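Local structure of actin-binding protein (Saccharomyces cerevisiae, 1HQZ) at residues Ile34-Ala39 / Glu44-Gly49; Gln57-Asp60 / Val64-Gly67; Arg70-Pro73 / Val78-Ile81. The protein binds actin filaments, but not actin monomers, through this N-terminal cofilin-homology domain and regulates actin assembly by the ARP2/3 complex. All coordinates share one frame; numbering follows the deposited sequence.

Contact 1 of 3, residues Ile34-Ala39 / Glu44-Gly49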
ATOM      1  N   ILE A  34       1.867  -5.481  -1.020  1.00 25.15           N
ATOM      2  CA  ILE A  34       1.039  -4.900  -2.064  1.00 26.19           C
ATOM      3  C   ILE A  34      -0.121  -5.866  -2.252  1.00 27.62           C
ATOM      4  O   ILE A  34       0.098  -7.067  -2.462  1.00 25.97           O
ATOM      5  CB  ILE A  34       1.773  -4.784  -3.425  1.00 28.29           C
ATOM      6  CG1 ILE A  34       2.854  -3.694  -3.352  1.00 29.96           C
ATOM      7  CG2 ILE A  34       0.758  -4.467  -4.534  1.00 24.06           C
ATOM      8  CD1 ILE A  34       3.587  -3.444  -4.683  1.00 27.11           C
ATOM      9  N   ILE A  35      -1.346  -5.368  -2.138  1.00 27.89           N
ATOM     10  CA  ILE A  35      -2.500  -6.235  -2.359  1.00 28.81           C
ATOM     11  C   ILE A  35      -3.119  -5.889  -3.707  1.00 31.09           C
ATOM     12  O   ILE A  35      -3.286  -4.716  -4.046  1.00 31.24           O
ATOM     13  CB  ILE A  35      -3.572  -6.102  -1.245  1.00 29.76           C
ATOM     14  CG1 ILE A  35      -4.119  -4.676  -1.208  1.00 26.12           C
ATOM     15  CG2 ILE A  35      -2.981  -6.530   0.096  1.00 28.88           C
ATOM     16  CD1 ILE A  35      -5.269  -4.500  -0.252  1.00 28.45           C
ATOM     17  N   SER A  36      -3.467  -6.921  -4.467  1.00 35.12           N
ATOM     18  CA  SER A  36      -4.032  -6.757  -5.797  1.00 37.53           C
ATOM     19  C   SER A  36      -5.257  -7.667  -5.969  1.00 39.90           C
ATOM     20  O   SER A  36      -5.395  -8.684  -5.282  1.00 42.10           O
ATOM     21  CB  SER A  36      -2.951  -7.094  -6.832  1.00 35.56           C
ATOM     22  OG  SER A  36      -3.356  -6.776  -8.152  1.00 36.67           O
ATOM     23  N   PRO A  37      -6.160  -7.318  -6.899  1.00 41.96           N
ATOM     24  CA  PRO A  37      -7.365  -8.124  -7.123  1.00 44.02           C
ATOM     25  C   PRO A  37      -7.122  -9.358  -7.989  1.00 46.27           C
ATOM     26  O   PRO A  37      -6.451  -9.271  -9.022  1.00 46.93           O
ATOM     27  CB  PRO A  37      -8.307  -7.126  -7.782  1.00 44.21           C
ATOM     28  CG  PRO A  37      -7.360  -6.363  -8.670  1.00 43.04           C
ATOM     29  CD  PRO A  37      -6.150  -6.132  -7.775  1.00 41.95           C
ATOM     30  N   ASN A  38      -7.664 -10.503  -7.567  1.00 47.84           N
ATOM     31  CA  ASN A  38      -7.502 -11.740  -8.335  1.00 49.97           C
ATOM     32  C   ASN A  38      -8.529 -11.825  -9.461  1.00 51.53           C
ATOM     33  O   ASN A  38      -9.277 -10.877  -9.709  1.00 50.90           O
ATOM     34  CB  ASN A  38      -7.622 -12.982  -7.435  1.00 48.18           C
ATOM     35  CG  ASN A  38      -8.964 -13.078  -6.724  1.00 49.15           C
ATOM     36  OD1 ASN A  38     -10.005 -12.695  -7.267  1.00 45.19           O
ATOM     37  ND2 ASN A  38      -8.945 -13.616  -5.504  1.00 48.42           N
ATOM     38  N   ALA A  39      -8.564 -12.964 -10.144  1.00 53.07           N
ATOM     39  CA  ALA A  39      -9.500 -13.160 -11.245  1.00 55.68           C
ATOM     40  C   ALA A  39     -10.946 -12.892 -10.829  1.00 56.36           C
ATOM     41  O   ALA A  39     -11.749 -12.407 -11.627  1.00 57.44           O
ATOM     42  CB  ALA A  39      -9.366 -14.579 -11.795  1.00 55.99           C
ATOM     43  N   GLU A  44      -6.062  -9.787  -2.513  1.00 44.85           N
ATOM     44  CA  GLU A  44      -5.228 -10.650  -1.695  1.00 45.65           C
ATOM     45  C   GLU A  44      -3.770 -10.221  -1.850  1.00 43.20           C
ATOM     46  O   GLU A  44      -3.431  -9.468  -2.765  1.00 42.34           O
ATOM     47  CB  GLU A  44      -5.403 -12.109  -2.120  1.00 48.66           C
ATOM     48  CG  GLU A  44      -5.063 -12.386  -3.568  1.00 53.33           C
ATOM     49  CD  GLU A  44      -5.432 -13.800  -3.981  1.00 57.06           C
ATOM     50  OE1 GLU A  44      -5.130 -14.193  -5.132  1.00 58.15           O
ATOM     51  OE2 GLU A  44      -6.029 -14.517  -3.149  1.00 57.45           O
ATOM     52  N   PRO A  45      -2.893 -10.683  -0.950  1.00 41.73           N
ATOM     53  CA  PRO A  45      -1.478 -10.315  -1.034  1.00 41.67           C
ATOM     54  C   PRO A  45      -0.894 -10.732  -2.370  1.00 41.09           C
ATOM     55  O   PRO A  45      -0.997 -11.889  -2.758  1.00 42.65           O
ATOM     56  CB  PRO A  45      -0.852 -11.092   0.118  1.00 41.16           C
ATOM     57  CG  PRO A  45      -1.957 -11.151   1.114  1.00 42.44           C
ATOM     58  CD  PRO A  45      -3.147 -11.495   0.248  1.00 41.43           C
ATOM     59  N   GLU A  46      -0.296  -9.793  -3.088  1.00 41.20           N
ATOM     60  CA  GLU A  46       0.304 -10.139  -4.363  1.00 41.43           C
ATOM     61  C   GLU A  46       1.789 -10.336  -4.168  1.00 40.10           C
ATOM     62  O   GLU A  46       2.376 -11.278  -4.694  1.00 39.89           O
ATOM     63  CB  GLU A  46       0.074  -9.047  -5.396  1.00 42.92           C
ATOM     64  CG  GLU A  46       0.738  -9.373  -6.709  1.00 49.30           C
ATOM     65  CD  GLU A  46       0.262  -8.493  -7.833  1.00 55.26           C
ATOM     66  OE1 GLU A  46       0.898  -7.442  -8.100  1.00 57.31           O
ATOM     67  OE2 GLU A  46      -0.767  -8.859  -8.446  1.00 58.50           O
ATOM     68  N   SER A  47       2.390  -9.442  -3.392  1.00 39.39           N
ATOM     69  CA  SER A  47       3.817  -9.507  -3.128  1.00 37.86           C
ATOM     70  C   SER A  47       4.172  -8.827  -1.817  1.00 36.73           C
ATOM     71  O   SER A  47       3.424  -7.989  -1.309  1.00 35.23           O
ATOM     72  CB  SER A  47       4.578  -8.839  -4.264  1.00 38.19           C
ATOM     73  OG  SER A  47       4.071  -7.538  -4.477  1.00 39.98           O
ATOM     74  N   THR A  48       5.319  -9.218  -1.277  1.00 33.80           N
ATOM     75  CA  THR A  48       5.838  -8.678  -0.040  1.00 33.70           C
ATOM     76  C   THR A  48       7.347  -8.695  -0.225  1.00 32.69           C
ATOM     77  O   THR A  48       7.860  -9.414  -1.081  1.00 32.15           O
ATOM     78  CB  THR A  48       5.463  -9.567   1.182  1.00 32.86           C
ATOM     79  OG1 THR A  48       6.029 -10.872   1.019  1.00 35.19           O
ATOM     80  CG2 THR A  48       3.939  -9.687   1.325  1.00 32.63           C
ATOM     81  N   GLY A  49       8.057  -7.901   0.566  1.00 31.85           N
ATOM     82  CA  GLY A  49       9.501  -7.866   0.455  1.00 31.48           C
ATOM     83  C   GLY A  49      10.080  -7.088   1.610  1.00 33.77           C
ATOM     84  O   GLY A  49       9.332  -6.565   2.442  1.00 33.45           O
TER
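Ile-34 O is gripped by two successive backbone amides of the facing strand: Glu-46 N at 2.8 Å, nearly straight, and Ser-47 N by a weaker, longer bond. One residue on 32-37 thus faces two on 43-49, the definition of a classic beta bulge, here in the edge hairpin of the cofilin-homology sheet. Ile-34 N completes the pair with Ser-47 O, and beyond the bulge Ser-36 and Glu-44 exchange two bonds, 3.1 Å each for N to O in both directions. Between them Ile-35 CA lies 3.4 Å from Glu-44 O, a CA-H...O contact.

Among the side chains, Glu-46 reaches over Ser-36, with CG anti to its backbone N (chi1 178°) and OE2 coming to 3.2 Å from Ser-36 CB. Ser-36 OG is hydrogen-bonded to Gln-65 NE2 on the next strand. Asn-38 and Glu-44 cross at about a right angle, amide plane 87° from carboxylate, and Asn-38 CB meets Glu-44 OE1 at 3.6 Å, while Asn-38 OD1 takes the amide of Glu-42 in the turn.

Ser-47 OG is buried against Ile-34 CB, 3.7 Å away, without a partner. All five hydrogen bonds between the segments run backbone to backbone, so the main chain holds this edge together.

Contact 2 of 3, residues Gln57-Asp60 / Val64-Gly67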
ATOM      1  N   GLN A  57       8.815  -0.432  -7.021  1.00 35.48           N
ATOM      2  CA  GLN A  57       8.891  -0.971  -8.373  1.00 36.51           C
ATOM      3  C   GLN A  57       8.010  -2.191  -8.601  1.00 36.33           C
ATOM      4  O   GLN A  57       8.106  -2.839  -9.641  1.00 37.42           O
ATOM      5  CB  GLN A  57      10.318  -1.384  -8.670  1.00 38.27           C
ATOM      6  CG  GLN A  57      11.325  -0.272  -8.604  1.00 40.44           C
ATOM      7  CD  GLN A  57      12.678  -0.778  -9.002  1.00 45.29           C
ATOM      8  OE1 GLN A  57      13.381  -1.412  -8.209  1.00 47.36           O
ATOM      9  NE2 GLN A  57      13.045  -0.538 -10.250  1.00 49.74           N
ATOM     10  N   LEU A  58       7.148  -2.516  -7.652  1.00 35.49           N
ATOM     11  CA  LEU A  58       6.360  -3.727  -7.818  1.00 35.24           C
ATOM     12  C   LEU A  58       4.885  -3.557  -8.086  1.00 33.40           C
ATOM     13  O   LEU A  58       4.131  -4.520  -7.961  1.00 33.43           O
ATOM     14  CB  LEU A  58       6.554  -4.639  -6.600  1.00 37.83           C
ATOM     15  CG  LEU A  58       7.968  -5.059  -6.191  1.00 38.74           C
ATOM     16  CD1 LEU A  58       7.983  -6.568  -5.962  1.00 47.24           C
ATOM     17  CD2 LEU A  58       8.976  -4.736  -7.265  1.00 44.75           C
ATOM     18  N   PHE A  59       4.464  -2.351  -8.456  1.00 32.01           N
ATOM     19  CA  PHE A  59       3.053  -2.124  -8.749  1.00 33.14           C
ATOM     20  C   PHE A  59       2.740  -2.446 -10.213  1.00 35.51           C
ATOM     21  O   PHE A  59       3.575  -2.234 -11.101  1.00 33.37           O
ATOM     22  CB  PHE A  59       2.651  -0.681  -8.425  1.00 29.99           C
ATOM     23  CG  PHE A  59       2.615  -0.377  -6.947  1.00 29.16           C
ATOM     24  CD1 PHE A  59       3.737   0.136  -6.298  1.00 26.47           C
ATOM     25  CD2 PHE A  59       1.460  -0.633  -6.197  1.00 24.36           C
ATOM     26  CE1 PHE A  59       3.717   0.399  -4.908  1.00 25.94           C
ATOM     27  CE2 PHE A  59       1.425  -0.381  -4.827  1.00 25.76           C
ATOM     28  CZ  PHE A  59       2.565   0.141  -4.176  1.00 24.59           C
ATOM     29  N   ASP A  60       1.533  -2.961 -10.450  1.00 35.62           N
ATOM     30  CA  ASP A  60       1.082  -3.353 -11.791  1.00 38.83           C
ATOM     31  C   ASP A  60       0.318  -2.222 -12.485  1.00 38.72           C
ATOM     32  O   ASP A  60      -0.746  -1.820 -12.024  1.00 38.87           O
ATOM     33  CB  ASP A  60       0.175  -4.582 -11.676  1.00 40.00           C
ATOM     34  CG  ASP A  60       0.007  -5.318 -12.996  1.00 43.58           C
ATOM     35  OD1 ASP A  60      -0.183  -4.658 -14.039  1.00 43.01           O
ATOM     36  OD2 ASP A  60       0.056  -6.566 -12.981  1.00 45.98           O
ATOM     37  N   VAL A  64      -5.589  -1.696 -10.116  1.00 32.71           N
ATOM     38  CA  VAL A  64      -5.688  -0.785  -8.990  1.00 32.66           C
ATOM     39  C   VAL A  64      -5.188  -1.615  -7.815  1.00 32.91           C
ATOM     40  O   VAL A  64      -5.718  -2.690  -7.539  1.00 33.51           O
ATOM     41  CB  VAL A  64      -7.150  -0.374  -8.725  1.00 32.92           C
ATOM     42  CG1 VAL A  64      -7.258   0.352  -7.390  1.00 34.22           C
ATOM     43  CG2 VAL A  64      -7.645   0.502  -9.836  1.00 32.20           C
ATOM     44  N   GLN A  65      -4.166  -1.133  -7.124  1.00 33.42           N
ATOM     45  CA  GLN A  65      -3.624  -1.881  -6.002  1.00 32.16           C
ATOM     46  C   GLN A  65      -3.354  -0.998  -4.804  1.00 32.10           C
ATOM     47  O   GLN A  65      -3.360   0.224  -4.901  1.00 36.70           O
ATOM     48  CB  GLN A  65      -2.317  -2.563  -6.410  1.00 29.38           C
ATOM     49  CG  GLN A  65      -2.416  -3.411  -7.672  1.00 31.06           C
ATOM     50  CD  GLN A  65      -1.059  -3.884  -8.152  1.00 29.95           C
ATOM     51  OE1 GLN A  65      -0.149  -3.081  -8.363  1.00 30.93           O
ATOM     52  NE2 GLN A  65      -0.918  -5.187  -8.329  1.00 32.10           N
ATOM     53  N   TYR A  66      -3.095  -1.624  -3.667  1.00 31.97           N
ATOM     54  CA  TYR A  66      -2.795  -0.869  -2.471  1.00 30.12           C
ATOM     55  C   TYR A  66      -1.538  -1.447  -1.875  1.00 30.46           C
ATOM     56  O   TYR A  66      -1.366  -2.666  -1.830  1.00 29.36           O
ATOM     57  CB  TYR A  66      -3.965  -0.946  -1.486  1.00 29.23           C
ATOM     58  CG  TYR A  66      -5.262  -0.499  -2.123  1.00 27.45           C
ATOM     59  CD1 TYR A  66      -6.031  -1.383  -2.872  1.00 29.13           C
ATOM     60  CD2 TYR A  66      -5.659   0.831  -2.068  1.00 29.06           C
ATOM     61  CE1 TYR A  66      -7.164  -0.949  -3.565  1.00 28.76           C
ATOM     62  CE2 TYR A  66      -6.783   1.282  -2.752  1.00 28.94           C
ATOM     63  CZ  TYR A  66      -7.527   0.383  -3.504  1.00 30.44           C
ATOM     64  OH  TYR A  66      -8.607   0.831  -4.218  1.00 28.65           O
ATOM     65  N   GLY A  67      -0.645  -0.557  -1.458  1.00 30.56           N
ATOM     66  CA  GLY A  67       0.610  -0.978  -0.869  1.00 28.97           C
ATOM     67  C   GLY A  67       0.717  -0.464   0.551  1.00 28.70           C
ATOM     68  O   GLY A  67       0.124   0.561   0.910  1.00 26.19           O
TER
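Gln-65 and Phe-59 meet where the loop after helix 52-56 folds back on strand 65-71, a central strand of the mixed sheet in this ADF-homology fold. Gln-65, which buries the most surface here, carries the contact's hydrogen bond: its OE1 accepts from Asp-60 N at 2.7 Å, with an N-H...O angle of 173°. The donor stands tilted 34° from the plane of the amide carbonyl. A side-chain amide thus fastens the loop main chain to the strand, in place of a backbone-to-backbone pairing.

The other end of the same amide is fixed as well. NE2 donates to Ser-36 OG on the neighbouring strand, with a weak second bond to Glu-46, and this leaves little doubt about which way round the amide group lies.

Phe-59 slides past the Gln-65 side chain in the opposite direction, its ring plane 69° from the amide. CG lies anti to the carbonyl carbon, which lays the ring alongside the strand with its edge to Gln-65 OE1, 3.6 Å from Phe-59 CD2. Farther along, the ring reaches Gly-67, where a CB would collide with CZ; the absence of a side chain there lets the aromatic ring settle against the strand. Trp-86 stacks on the Phe-59 ring and Phe-55 meets it at an angle, placing it among aromatic residues.

Asp-60 adds its CB, 3.6 Å from Gln-65 NE2, whereas its OD1 turns to Thr-62. On the same edge of the Phe-59 ring, one atom on from CD2, Gly-67 N lies in the ring plane, 4.0 Å from Phe-59 CE2.

Contact 3 of 3, residues Arg70-Pro73 / Val78-Ile81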
ATOM      1  N   ARG A  70       6.556  -0.251   5.950  1.00 31.77           N
ATOM      2  CA  ARG A  70       7.086   0.295   7.181  1.00 34.33           C
ATOM      3  C   ARG A  70       8.484   0.764   6.823  1.00 33.74           C
ATOM      4  O   ARG A  70       9.337  -0.035   6.440  1.00 35.58           O
ATOM      5  CB  ARG A  70       7.130  -0.770   8.270  1.00 33.13           C
ATOM      6  CG  ARG A  70       7.637  -0.244   9.597  1.00 37.06           C
ATOM      7  CD  ARG A  70       7.338  -1.231  10.708  1.00 41.65           C
ATOM      8  NE  ARG A  70       7.407  -0.609  12.025  1.00 42.15           N
ATOM      9  CZ  ARG A  70       8.460  -0.683  12.825  1.00 45.91           C
ATOM     10  NH1 ARG A  70       9.522  -1.353  12.432  1.00 46.91           N
ATOM     11  NH2 ARG A  70       8.455  -0.106  14.018  1.00 46.18           N
ATOM     12  N   VAL A  71       8.713   2.065   6.941  1.00 34.41           N
ATOM     13  CA  VAL A  71      10.000   2.627   6.566  1.00 36.98           C
ATOM     14  C   VAL A  71      10.592   3.593   7.577  1.00 40.34           C
ATOM     15  O   VAL A  71       9.873   4.289   8.304  1.00 38.03           O
ATOM     16  CB  VAL A  71       9.893   3.390   5.225  1.00 37.07           C
ATOM     17  CG1 VAL A  71      11.266   3.566   4.625  1.00 36.67           C
ATOM     18  CG2 VAL A  71       8.958   2.655   4.266  1.00 37.80           C
ATOM     19  N   SER A  72      11.919   3.625   7.601  1.00 44.03           N
ATOM     20  CA  SER A  72      12.663   4.525   8.467  1.00 48.71           C
ATOM     21  C   SER A  72      13.545   5.349   7.539  1.00 50.72           C
ATOM     22  O   SER A  72      14.551   4.861   7.026  1.00 51.27           O
ATOM     23  CB  SER A  72      13.536   3.753   9.449  1.00 49.15           C
ATOM     24  OG  SER A  72      14.353   4.648  10.184  1.00 53.34           O
ATOM     25  N   PRO A  73      13.166   6.610   7.298  1.00 52.66           N
ATOM     26  CA  PRO A  73      13.958   7.465   6.414  1.00 53.99           C
ATOM     27  C   PRO A  73      15.354   7.651   6.979  1.00 55.24           C
ATOM     28  O   PRO A  73      15.541   7.650   8.195  1.00 54.89           O
ATOM     29  CB  PRO A  73      13.166   8.765   6.401  1.00 53.46           C
ATOM     30  CG  PRO A  73      12.616   8.812   7.788  1.00 53.86           C
ATOM     31  CD  PRO A  73      12.128   7.393   7.990  1.00 52.55           C
ATOM     32  N   VAL A  78      13.319   6.293  13.700  1.00 58.55           N
ATOM     33  CA  VAL A  78      11.868   6.231  13.791  1.00 56.21           C
ATOM     34  C   VAL A  78      11.340   5.491  12.568  1.00 54.70           C
ATOM     35  O   VAL A  78      11.758   5.750  11.435  1.00 54.83           O
ATOM     36  CB  VAL A  78      11.231   7.645  13.866  1.00 56.74           C
ATOM     37  CG1 VAL A  78      11.318   8.339  12.515  1.00 56.96           C
ATOM     38  CG2 VAL A  78       9.782   7.540  14.330  1.00 55.41           C
ATOM     39  N   GLU A  79      10.446   4.543  12.813  1.00 52.85           N
ATOM     40  CA  GLU A  79       9.849   3.747  11.752  1.00 50.71           C
ATOM     41  C   GLU A  79       8.426   4.233  11.550  1.00 49.09           C
ATOM     42  O   GLU A  79       7.657   4.323  12.502  1.00 49.24           O
ATOM     43  CB  GLU A  79       9.821   2.275  12.149  1.00 52.39           C
ATOM     44  CG  GLU A  79      11.181   1.616  12.308  1.00 51.65           C
ATOM     45  CD  GLU A  79      11.774   1.180  10.989  1.00 51.95           C
ATOM     46  OE1 GLU A  79      11.049   1.206   9.975  1.00 52.37           O
ATOM     47  OE2 GLU A  79      12.961   0.801  10.968  1.00 52.03           O
ATOM     48  N   LYS A  80       8.076   4.550  10.312  1.00 46.18           N
ATOM     49  CA  LYS A  80       6.734   5.019  10.027  1.00 44.20           C
ATOM     50  C   LYS A  80       6.045   4.192   8.953  1.00 40.02           C
ATOM     51  O   LYS A  80       6.681   3.469   8.189  1.00 37.17           O
ATOM     52  CB  LYS A  80       6.773   6.497   9.647  1.00 47.20           C
ATOM     53  CG  LYS A  80       7.181   7.382  10.824  1.00 48.13           C
ATOM     54  CD  LYS A  80       7.300   8.829  10.422  1.00 49.44           C
ATOM     55  CE  LYS A  80       7.764   9.662  11.598  1.00 51.49           C
ATOM     56  NZ  LYS A  80       8.136  11.039  11.178  1.00 53.68           N
ATOM     57  N   ILE A  81       4.728   4.294   8.914  1.00 37.49           N
ATOM     58  CA  ILE A  81       3.948   3.528   7.964  1.00 35.98           C
ATOM     59  C   ILE A  81       3.389   4.384   6.833  1.00 34.57           C
ATOM     60  O   ILE A  81       2.806   5.460   7.061  1.00 34.23           O
ATOM     61  CB  ILE A  81       2.773   2.789   8.682  1.00 35.08           C
ATOM     62  CG1 ILE A  81       3.285   1.629   9.550  1.00 39.54           C
ATOM     63  CG2 ILE A  81       1.859   2.160   7.661  1.00 34.79           C
ATOM     64  CD1 ILE A  81       4.375   1.956  10.504  1.00 40.70           C
TER
HETATM   65  O   HOH W   1      11.442  -0.733   8.346  1.00 44.05           O
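Glu-79 OE1 accepts a hydrogen bond of 2.6 Å from a water that also donates to Arg-70 O, so one solvent molecule links the carboxylate to the main chain of the opposite segment. The same oxygen forms a long salt bridge with Arg-70 NH1, 3.9 Å away. It lies well out of the guanidinium plane, and the attraction is therefore one of charge without an N-H directed at it.

The two side chains cross at about a right angle, yet their flat ends are nearly parallel, guanidinium and carboxylate planes only 15° apart. Glu-79 CB sits over the centre of one guanidinium face, 3.3 Å above the plane. A bend at chi2 (-82°) turns the glutamate back from there, bringing its carboxylate toward Ser-72, where Glu-79 OE2 comes to 3.4 Å from Ser-72 CB. Arg-70 instead runs extended from CG to NE, and its CG touches Ile-81 CD1. An alanine in place of Arg-70 would remove the flat group covering the Glu-79 methylenes and is likely to leave that carboxylate without its charge mate in this contact.

These side chains lie at the end of the antiparallel hairpin formed by strands 65-71 and 80-86. Within these two segments Val-71 and Lys-80 form a hydrogen-bonded pair: Lys-80 N to Val-71 O spans 2.7 Å at 179°, and Val-71 N to Lys-80 O spans 2.8 Å. Their side chains share the face opposite the one that carries Arg-70 and Ile-81, and there Val-71 packs on Leu-132 and Ile-135 of helix 128-136 and Lys-80 NZ bonds to Ile-135 O. Toward the turn regular pairing ends, and Val-78 O is met by Ser-72 CA in a CA-H...O contact, with Ser-72 OG 3.1 Å from Val-78 O.

Following the chain from the N terminus, helix 12-24 leads into strand 32-37, and contact 1 closes the first hairpin by bringing 43-49 back as an edge strand. After helix 52-56, contact 2 closes a short loop onto the start of strand 65-71; contact 3 closes the next hairpin at that strand's far end, with 80-86. The three follow in series, neither nesting nor crossing. Contacts 1 and 2 touch across neighbouring strands, for example through Ile-35 N and Tyr-66 O, whereas contacts 2 and 3 share strand 65-71 with centres about 19 Å apart. Together they tie four adjacent strands of the sheet and the loop beside it.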